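Local coordinates for protein HIRA (Homo sapiens, PDB 5YJE) that cooperates with the chaperone ASF1A in replication-independent chromatin assembly, binds histones and acts as a transcription corepressor in the nucleus, at residues Ser221-Arg229 and Gln269-Asn279; Ser241-Gly249 and Ala283-Glu292. All blocks are in the same frame, centred on the assembly; numbering follows the deposited sequence.

Interaction 1 (Ser221-Arg229 and Gln269-Asn279); sequences SLAQCADFR and QQETTLAYLEN
Leu222 and Tyr276 form the apolar centre where the loop following strand 211-217 lies along helix 266-286 in the C-terminal part of HIRA; the loop enters through an ST turn, in which Ser221 OG accepts a bond from Ala223 N. Leu222 CB lies 4.0 Å from Tyr276 CB, and the two methyls of the leucine divide over the helix surface: CD1 reaches Ala275 CB at 4.0 Å, while CD2 meets Thr272 CB at 3.8 Å. Tyr276 CG is anti to the backbone N (chi1 171°), which lays the ring against the loop. Ala223 CA sits over one face of that ring, displaced toward its rim, and Ala223 CB presses close to Tyr276 CE1, at 3.3 Å. Ala226 CB fills the angle between the two aromatics: it touches Tyr276 CD2 and lies in plane at the edge of the Phe228 ring, whose side chain crosses that of Tyr276 at about a right angle. A CH-pi contact follows, with Leu277 CD2 3.8 Å from the centroid of the Phe228 ring, almost directly over its centre. Leu222 and Cys225 also pack on Thr93 and Val71 of a neighbouring subunit.

At the polar edge, Gln269 NE2 donates to Cys225 O at 3.0 Å, within the plane of its own amide; the same NE2 also donates to Ala259 O, and Leu261 N donates to OE1. Thr273 OG1 works both ways: it donates to Gln269 O and accepts a nearly straight bond (170°) from Asp227 N, with N and OG1 2.8 Å apart.

Interaction 2 (Ser241-Gly249 and Ala283-Glu292); sequences SGPLAIIQG and AALTLQSSHE
Glu292 reaches from the first turn of helix 290-307 to the N-terminal end of helix 243-247, where Gly242 holds the N-cap position. Its CG is anti to the carbonyl carbon (chi1 -75°), and the chain is extended beyond CG, carrying the carboxylate across. CG passes Gly242 CA at 4.2 Å, and CD comes within 3.5 Å of the same CA; a side chain at Gly242 would collide with this carboxylate. OE2 takes a bond of 2.8 Å from Ala245 N, arriving on the syn side and 20° out of the carboxylate plane. OE1 is met at 2.9 Å by Leu244 N, but that bond is bent and weak; the firmer hold on OE1 comes from Ser289 OG, which donates to its anti side. Pro243 CD packs against two oxygens, 3.3 Å from Ser289 OG and 3.2 Å from Glu292 OE1; as a proline, Pro243 has no N-H to offer the carboxylate. If Glu292 were an alanine, the amide of Ala245 would probably be left without its carboxylate partner and the Ser289 hydroxyl set free to turn.

Next to the carboxylate, Leu244 points toward the helix end, CG anti to the backbone N, and its CD1 lies 3.5 Å from Ala283 CB. Leu287 CD1 only loosely approaches Pro243 CB; the Leu287 side chain also packs on Val194 and Val215 of the adjoining sheet. The whole sits on a tight turn between two consecutive helices: 266-286 stops in a Schellman motif at Gln288, and Ser289 N-caps the next, whose first-turn glutamate binds N-H groups of helix 243-247.

Overall arrangement
From the N terminus the chain runs through four antiparallel four-stranded sheets and leaves the last along strand 211-217. Segment 221-229 comes next, then segment 241-249 with its short helix; helix 266-286, which follows, packs back on both, and its far end leads into helix 290-307. Interaction 1 closes a loop of 39 residues and interaction 2 one of 33, and the two cross, since their segments alternate along the chain. The contacts are about 17 Å apart between centres. Interaction 1 sets the loop after strand 211-217 on helix 266-286, interaction 2 sets helix 243-247 on the turn between helices 266-286 and 290-307, and both also touch a second subunit of the HIRA trimer.

Interaction 1 (Ser221-Arg229 and Gln269-Asn279)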
loop_
_atom_site.group_PDB
_atom_site.type_symbol
_atom_site.label_atom_id
_atom_site.label_comp_id
_atom_site.label_asym_id
_atom_site.label_seq_id
_atom_site.Cartn_x
_atom_site.Cartn_y
_atom_site.Cartn_z
ATOM N N SER B 221 -30.816 -5.210 11.963
ATOM C CA SER B 221 -30.516 -6.633 11.875
ATOM C C SER B 221 -31.696 -7.413 11.286
ATOM O O SER B 221 -32.849 -7.238 11.696
ATOM C CB SER B 221 -30.156 -7.178 13.256
ATOM O OG SER B 221 -29.844 -8.558 13.203
ATOM N N LEU B 222 -31.395 -8.267 10.310
ATOM C CA LEU B 222 -32.331 -9.231 9.761
ATOM C C LEU B 222 -32.316 -10.547 10.517
ATOM O O LEU B 222 -33.010 -11.488 10.114
ATOM C CB LEU B 222 -32.023 -9.472 8.286
ATOM C CG LEU B 222 -32.208 -8.251 7.398
ATOM C CD1 LEU B 222 -31.275 -8.338 6.209
ATOM C CD2 LEU B 222 -33.658 -8.155 6.944
ATOM N N ALA B 223 -31.558 -10.621 11.614
ATOM C CA ALA B 223 -31.363 -11.894 12.305
ATOM C C ALA B 223 -32.658 -12.423 12.923
ATOM O O ALA B 223 -32.904 -13.637 12.910
ATOM C CB ALA B 223 -30.281 -11.751 13.378
ATOM N N GLN B 224 -33.494 -11.544 13.481
ATOM C CA GLN B 224 -34.683 -12.035 14.181
ATOM C C GLN B 224 -35.693 -12.672 13.222
ATOM O O GLN B 224 -36.468 -13.545 13.624
ATOM C CB GLN B 224 -35.334 -10.906 14.986
ATOM N N CYS B 225 -35.690 -12.275 11.956
ATOM C CA CYS B 225 -36.621 -12.832 10.992
ATOM C C CYS B 225 -35.985 -13.868 10.076
ATOM O O CYS B 225 -36.689 -14.465 9.260
ATOM C CB CYS B 225 -37.256 -11.700 10.184
ATOM S SG CYS B 225 -38.301 -10.628 11.220
ATOM N N ALA B 226 -34.685 -14.110 10.207
ATOM C CA ALA B 226 -34.033 -15.140 9.417
ATOM C C ALA B 226 -34.470 -16.522 9.888
ATOM O O ALA B 226 -34.394 -16.837 11.079
ATOM C CB ALA B 226 -32.512 -14.995 9.514
ATOM N N ASP B 227 -34.887 -17.360 8.943
ATOM C CA ASP B 227 -35.399 -18.702 9.210
ATOM C C ASP B 227 -34.506 -19.709 8.497
ATOM O O ASP B 227 -34.579 -19.859 7.274
ATOM C CB ASP B 227 -36.859 -18.818 8.755
ATOM C CG ASP B 227 -37.379 -20.252 8.779
ATOM O OD1 ASP B 227 -36.766 -21.100 9.462
ATOM O OD2 ASP B 227 -38.411 -20.527 8.125
ATOM N N PHE B 228 -33.675 -20.408 9.261
ATOM C CA PHE B 228 -32.715 -21.353 8.705
ATOM C C PHE B 228 -32.390 -22.364 9.793
ATOM O O PHE B 228 -32.763 -22.188 10.955
ATOM C CB PHE B 228 -31.448 -20.635 8.198
ATOM C CG PHE B 228 -30.725 -19.872 9.274
ATOM C CD1 PHE B 228 -31.103 -18.578 9.592
ATOM C CD2 PHE B 228 -29.690 -20.466 9.991
ATOM C CE1 PHE B 228 -30.459 -17.885 10.614
ATOM C CE2 PHE B 228 -29.042 -19.785 11.003
ATOM C CZ PHE B 228 -29.422 -18.495 11.322
ATOM N N ARG B 229 -31.685 -23.425 9.401
ATOM C CA ARG B 229 -31.286 -24.499 10.319
ATOM C C ARG B 229 -29.810 -24.396 10.712
ATOM O O ARG B 229 -28.931 -24.866 9.984
ATOM C CB ARG B 229 -31.558 -25.872 9.693
ATOM N N GLN B 269 -39.326 -13.745 3.389
ATOM C CA GLN B 269 -38.546 -14.288 4.496
ATOM C C GLN B 269 -37.354 -15.075 3.979
ATOM O O GLN B 269 -36.290 -15.079 4.611
ATOM C CB GLN B 269 -39.414 -15.159 5.417
ATOM C CG GLN B 269 -38.731 -15.631 6.721
ATOM C CD GLN B 269 -39.724 -15.972 7.831
ATOM O OE1 GLN B 269 -40.870 -16.341 7.573
ATOM N NE2 GLN B 269 -39.281 -15.862 9.069
ATOM N N GLN B 270 -37.500 -15.747 2.836
ATOM C CA GLN B 270 -36.320 -16.354 2.232
ATOM C C GLN B 270 -35.289 -15.297 1.848
ATOM O O GLN B 270 -34.086 -15.507 2.017
ATOM C CB GLN B 270 -36.692 -17.180 1.015
ATOM C CG GLN B 270 -37.520 -18.430 1.323
ATOM C CD GLN B 270 -37.854 -19.176 0.040
ATOM O OE1 GLN B 270 -38.434 -18.601 -0.877
ATOM N NE2 GLN B 270 -37.452 -20.439 -0.046
ATOM N N GLU B 271 -35.730 -14.164 1.312
ATOM C CA GLU B 271 -34.749 -13.199 0.833
ATOM C C GLU B 271 -34.064 -12.520 2.008
ATOM O O GLU B 271 -32.855 -12.267 1.964
ATOM C CB GLU B 271 -35.398 -12.186 -0.118
ATOM C CG GLU B 271 -36.000 -12.865 -1.368
ATOM C CD GLU B 271 -35.961 -12.026 -2.647
ATOM O OE1 GLU B 271 -35.653 -10.806 -2.616
ATOM O OE2 GLU B 271 -36.243 -12.614 -3.713
ATOM N N THR B 272 -34.806 -12.264 3.089
ATOM C CA THR B 272 -34.164 -11.730 4.281
ATOM C C THR B 272 -33.222 -12.751 4.895
ATOM O O THR B 272 -32.131 -12.393 5.346
ATOM C CB THR B 272 -35.194 -11.262 5.303
ATOM O OG1 THR B 272 -35.946 -12.384 5.760
ATOM C CG2 THR B 272 -36.123 -10.223 4.703
ATOM N N THR B 273 -33.599 -14.028 4.876
ATOM C CA THR B 273 -32.728 -15.063 5.423
ATOM C C THR B 273 -31.435 -15.168 4.618
ATOM O O THR B 273 -30.341 -15.258 5.193
ATOM C CB THR B 273 -33.468 -16.406 5.463
ATOM O OG1 THR B 273 -34.570 -16.299 6.363
ATOM C CG2 THR B 273 -32.565 -17.531 5.951
ATOM N N LEU B 274 -31.544 -15.133 3.287
ATOM C CA LEU B 274 -30.371 -15.159 2.423
ATOM C C LEU B 274 -29.473 -13.946 2.679
ATOM O O LEU B 274 -28.257 -14.083 2.849
ATOM C CB LEU B 274 -30.806 -15.189 0.963
ATOM C CG LEU B 274 -30.695 -16.428 0.070
ATOM C CD1 LEU B 274 -30.709 -15.983 -1.366
ATOM C CD2 LEU B 274 -29.466 -17.239 0.322
ATOM N N ALA B 275 -30.066 -12.748 2.702
ATOM C CA ALA B 275 -29.303 -11.531 2.938
ATOM C C ALA B 275 -28.589 -11.589 4.281
ATOM O O ALA B 275 -27.402 -11.268 4.375
ATOM C CB ALA B 275 -30.218 -10.310 2.869
ATOM N N TYR B 276 -29.289 -12.047 5.318
ATOM C CA TYR B 276 -28.686 -12.186 6.632
ATOM C C TYR B 276 -27.496 -13.136 6.611
ATOM O O TYR B 276 -26.424 -12.808 7.139
ATOM C CB TYR B 276 -29.718 -12.670 7.642
ATOM C CG TYR B 276 -29.086 -13.046 8.978
ATOM C CD1 TYR B 276 -28.583 -12.062 9.823
ATOM C CD2 TYR B 276 -28.967 -14.379 9.379
ATOM C CE1 TYR B 276 -28.002 -12.386 11.040
ATOM C CE2 TYR B 276 -28.400 -14.715 10.604
ATOM C CZ TYR B 276 -27.919 -13.703 11.429
ATOM O OH TYR B 276 -27.342 -13.993 12.639
ATOM N N LEU B 277 -27.674 -14.337 6.055
ATOM C CA LEU B 277 -26.594 -15.319 6.108
ATOM C C LEU B 277 -25.402 -14.885 5.255
ATOM O O LEU B 277 -24.245 -15.132 5.621
ATOM C CB LEU B 277 -27.104 -16.702 5.692
ATOM C CG LEU B 277 -28.054 -17.418 6.672
ATOM C CD1 LEU B 277 -28.705 -18.646 6.038
ATOM C CD2 LEU B 277 -27.343 -17.819 7.967
ATOM N N GLU B 278 -25.665 -14.223 4.126
ATOM C CA GLU B 278 -24.583 -13.658 3.328
ATOM C C GLU B 278 -23.855 -12.552 4.095
ATOM O O GLU B 278 -22.632 -12.442 4.023
ATOM C CB GLU B 278 -25.136 -13.146 1.992
ATOM C CG GLU B 278 -25.509 -14.254 1.016
ATOM C CD GLU B 278 -26.321 -13.779 -0.213
ATOM O OE1 GLU B 278 -26.743 -14.649 -1.003
ATOM O OE2 GLU B 278 -26.535 -12.550 -0.399
ATOM N N ASN B 279 -24.597 -11.724 4.822
ATOM C CA ASN B 279 -24.007 -10.717 5.694
ATOM C C ASN B 279 -23.091 -11.354 6.733
ATOM O O ASN B 279 -21.984 -10.870 6.968
ATOM C CB ASN B 279 -25.105 -9.916 6.394
ATOM C CG ASN B 279 -25.683 -8.808 5.519
ATOM O OD1 ASN B 279 -25.013 -8.302 4.618
ATOM N ND2 ASN B 279 -26.934 -8.418 5.793
#

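Interaction 2 (Ser241-Gly249 and Ala283-Glu292)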
loop_
_atom_site.group_PDB
_atom_site.type_symbol
_atom_site.label_atom_id
_atom_site.label_comp_id
_atom_site.label_asym_id
_atom_site.label_seq_id
_atom_site.Cartn_x
_atom_site.Cartn_y
_atom_site.Cartn_z
ATOM N N SER B 241 -17.168 -17.148 21.204
ATOM C CA SER B 241 -15.779 -16.857 21.556
ATOM C C SER B 241 -15.093 -16.100 20.414
ATOM O O SER B 241 -14.149 -15.335 20.649
ATOM C CB SER B 241 -15.012 -18.147 21.889
ATOM N N GLY B 242 -15.587 -16.303 19.185
ATOM C CA GLY B 242 -15.079 -15.613 18.019
ATOM C C GLY B 242 -15.351 -14.119 18.041
ATOM O O GLY B 242 -16.186 -13.624 18.803
ATOM N N PRO B 243 -14.651 -13.365 17.192
ATOM C CA PRO B 243 -14.869 -11.913 17.155
ATOM C C PRO B 243 -16.310 -11.556 16.814
ATOM O O PRO B 243 -16.975 -10.967 17.669
ATOM C CB PRO B 243 -13.886 -11.428 16.075
ATOM C CG PRO B 243 -12.893 -12.535 15.926
ATOM C CD PRO B 243 -13.635 -13.799 16.213
ATOM N N LEU B 244 -16.809 -11.919 15.616
ATOM C CA LEU B 244 -18.166 -11.593 15.169
ATOM C C LEU B 244 -19.213 -11.906 16.233
ATOM O O LEU B 244 -20.113 -11.097 16.497
ATOM C CB LEU B 244 -18.511 -12.352 13.878
ATOM C CG LEU B 244 -19.802 -11.969 13.132
ATOM C CD1 LEU B 244 -19.740 -10.558 12.582
ATOM C CD2 LEU B 244 -20.099 -12.950 12.012
ATOM N N ALA B 245 -19.087 -13.081 16.849
ATOM C CA ALA B 245 -19.962 -13.416 17.964
ATOM C C ALA B 245 -19.868 -12.372 19.072
ATOM O O ALA B 245 -20.892 -11.958 19.628
ATOM C CB ALA B 245 -19.630 -14.812 18.492
ATOM N N ILE B 246 -18.655 -11.906 19.389
ATOM C CA ILE B 246 -18.515 -10.895 20.435
ATOM C C ILE B 246 -19.148 -9.576 20.002
ATOM O O ILE B 246 -19.932 -8.981 20.753
ATOM C CB ILE B 246 -17.034 -10.729 20.841
ATOM C CG1 ILE B 246 -16.579 -11.919 21.702
ATOM C CG2 ILE B 246 -16.813 -9.419 21.602
ATOM C CD1 ILE B 246 -15.107 -12.263 21.576
ATOM N N ILE B 247 -18.844 -9.116 18.779
ATOM C CA ILE B 247 -19.343 -7.824 18.296
ATOM C C ILE B 247 -20.862 -7.785 18.261
ATOM O O ILE B 247 -21.474 -6.768 18.608
ATOM C CB ILE B 247 -18.747 -7.489 16.917
ATOM C CG1 ILE B 247 -17.264 -7.184 17.001
ATOM C CG2 ILE B 247 -19.475 -6.389 16.269
ATOM C CD1 ILE B 247 -16.416 -8.351 16.789
ATOM N N GLN B 248 -21.486 -8.859 17.801
ATOM C CA GLN B 248 -22.926 -8.983 17.879
ATOM C C GLN B 248 -23.330 -9.453 19.273
ATOM O O GLN B 248 -22.510 -9.916 20.065
ATOM C CB GLN B 248 -23.405 -9.931 16.781
ATOM C CG GLN B 248 -22.904 -9.482 15.421
ATOM C CD GLN B 248 -23.133 -10.493 14.328
ATOM O OE1 GLN B 248 -23.280 -11.682 14.598
ATOM N NE2 GLN B 248 -23.135 -10.030 13.081
ATOM N N GLY B 249 -24.604 -9.311 19.599
ATOM C CA GLY B 249 -24.986 -9.653 20.956
ATOM C C GLY B 249 -25.187 -11.139 21.158
ATOM O O GLY B 249 -25.878 -11.551 22.095
ATOM N N ALA B 283 -19.184 -10.837 6.883
ATOM C CA ALA B 283 -18.672 -10.191 8.073
ATOM C C ALA B 283 -17.545 -11.015 8.661
ATOM O O ALA B 283 -16.526 -10.467 9.102
ATOM C CB ALA B 283 -19.799 -9.992 9.087
ATOM N N ALA B 284 -17.698 -12.338 8.636
ATOM C CA ALA B 284 -16.652 -13.194 9.176
ATOM C C ALA B 284 -15.393 -13.119 8.318
ATOM O O ALA B 284 -14.281 -13.065 8.851
ATOM C CB ALA B 284 -17.165 -14.629 9.306
ATOM N N LEU B 285 -15.554 -13.089 6.992
ATOM C CA LEU B 285 -14.421 -12.895 6.088
ATOM C C LEU B 285 -13.719 -11.551 6.326
ATOM O O LEU B 285 -12.488 -11.486 6.428
ATOM C CB LEU B 285 -14.908 -13.014 4.648
ATOM C CG LEU B 285 -13.910 -12.783 3.517
ATOM C CD1 LEU B 285 -12.836 -13.834 3.541
ATOM C CD2 LEU B 285 -14.657 -12.860 2.214
ATOM N N THR B 286 -14.495 -10.469 6.404
ATOM C CA THR B 286 -13.958 -9.136 6.670
ATOM C C THR B 286 -13.156 -9.090 7.974
ATOM O O THR B 286 -12.101 -8.449 8.047
ATOM C CB THR B 286 -15.112 -8.133 6.725
ATOM O OG1 THR B 286 -15.771 -8.093 5.463
ATOM C CG2 THR B 286 -14.611 -6.753 7.042
ATOM N N LEU B 287 -13.663 -9.740 9.017
ATOM C CA LEU B 287 -12.971 -9.862 10.288
ATOM C C LEU B 287 -11.801 -10.837 10.224
ATOM O O LEU B 287 -11.032 -10.917 11.192
ATOM C CB LEU B 287 -13.958 -10.315 11.372
ATOM C CG LEU B 287 -14.724 -9.277 12.203
ATOM C CD1 LEU B 287 -13.788 -8.429 13.060
ATOM C CD2 LEU B 287 -15.530 -8.388 11.301
ATOM N N GLN B 288 -11.657 -11.581 9.123
ATOM C CA GLN B 288 -10.654 -12.639 9.018
ATOM C C GLN B 288 -10.743 -13.597 10.203
ATOM O O GLN B 288 -9.733 -14.029 10.755
ATOM C CB GLN B 288 -9.241 -12.057 8.899
ATOM C CG GLN B 288 -9.058 -11.087 7.749
ATOM C CD GLN B 288 -7.655 -10.481 7.704
ATOM O OE1 GLN B 288 -6.718 -10.980 8.343
ATOM N NE2 GLN B 288 -7.512 -9.387 6.957
ATOM N N SER B 289 -11.966 -13.941 10.591
ATOM C CA SER B 289 -12.223 -14.856 11.702
ATOM C C SER B 289 -12.533 -16.235 11.126
ATOM O O SER B 289 -13.671 -16.511 10.738
ATOM C CB SER B 289 -13.366 -14.332 12.563
ATOM O OG SER B 289 -13.922 -15.362 13.356
ATOM N N SER B 290 -11.530 -17.118 11.127
ATOM C CA SER B 290 -11.573 -18.325 10.304
ATOM C C SER B 290 -12.618 -19.327 10.787
ATOM O O SER B 290 -13.380 -19.880 9.979
ATOM C CB SER B 290 -10.190 -18.985 10.250
ATOM O OG SER B 290 -9.946 -19.743 11.421
ATOM N N HIS B 291 -12.630 -19.627 12.083
ATOM C CA HIS B 291 -13.614 -20.576 12.580
ATOM C C HIS B 291 -15.030 -20.073 12.310
ATOM O O HIS B 291 -15.902 -20.848 11.891
ATOM C CB HIS B 291 -13.386 -20.840 14.068
ATOM N N GLU B 292 -15.263 -18.768 12.498
ATOM C CA GLU B 292 -16.595 -18.208 12.278
ATOM C C GLU B 292 -16.933 -18.147 10.792
ATOM O O GLU B 292 -18.089 -18.368 10.404
ATOM C CB GLU B 292 -16.696 -16.827 12.930
ATOM C CG GLU B 292 -16.815 -16.904 14.458
ATOM C CD GLU B 292 -16.979 -15.548 15.131
ATOM O OE1 GLU B 292 -16.329 -14.575 14.691
ATOM O OE2 GLU B 292 -17.778 -15.457 16.093
#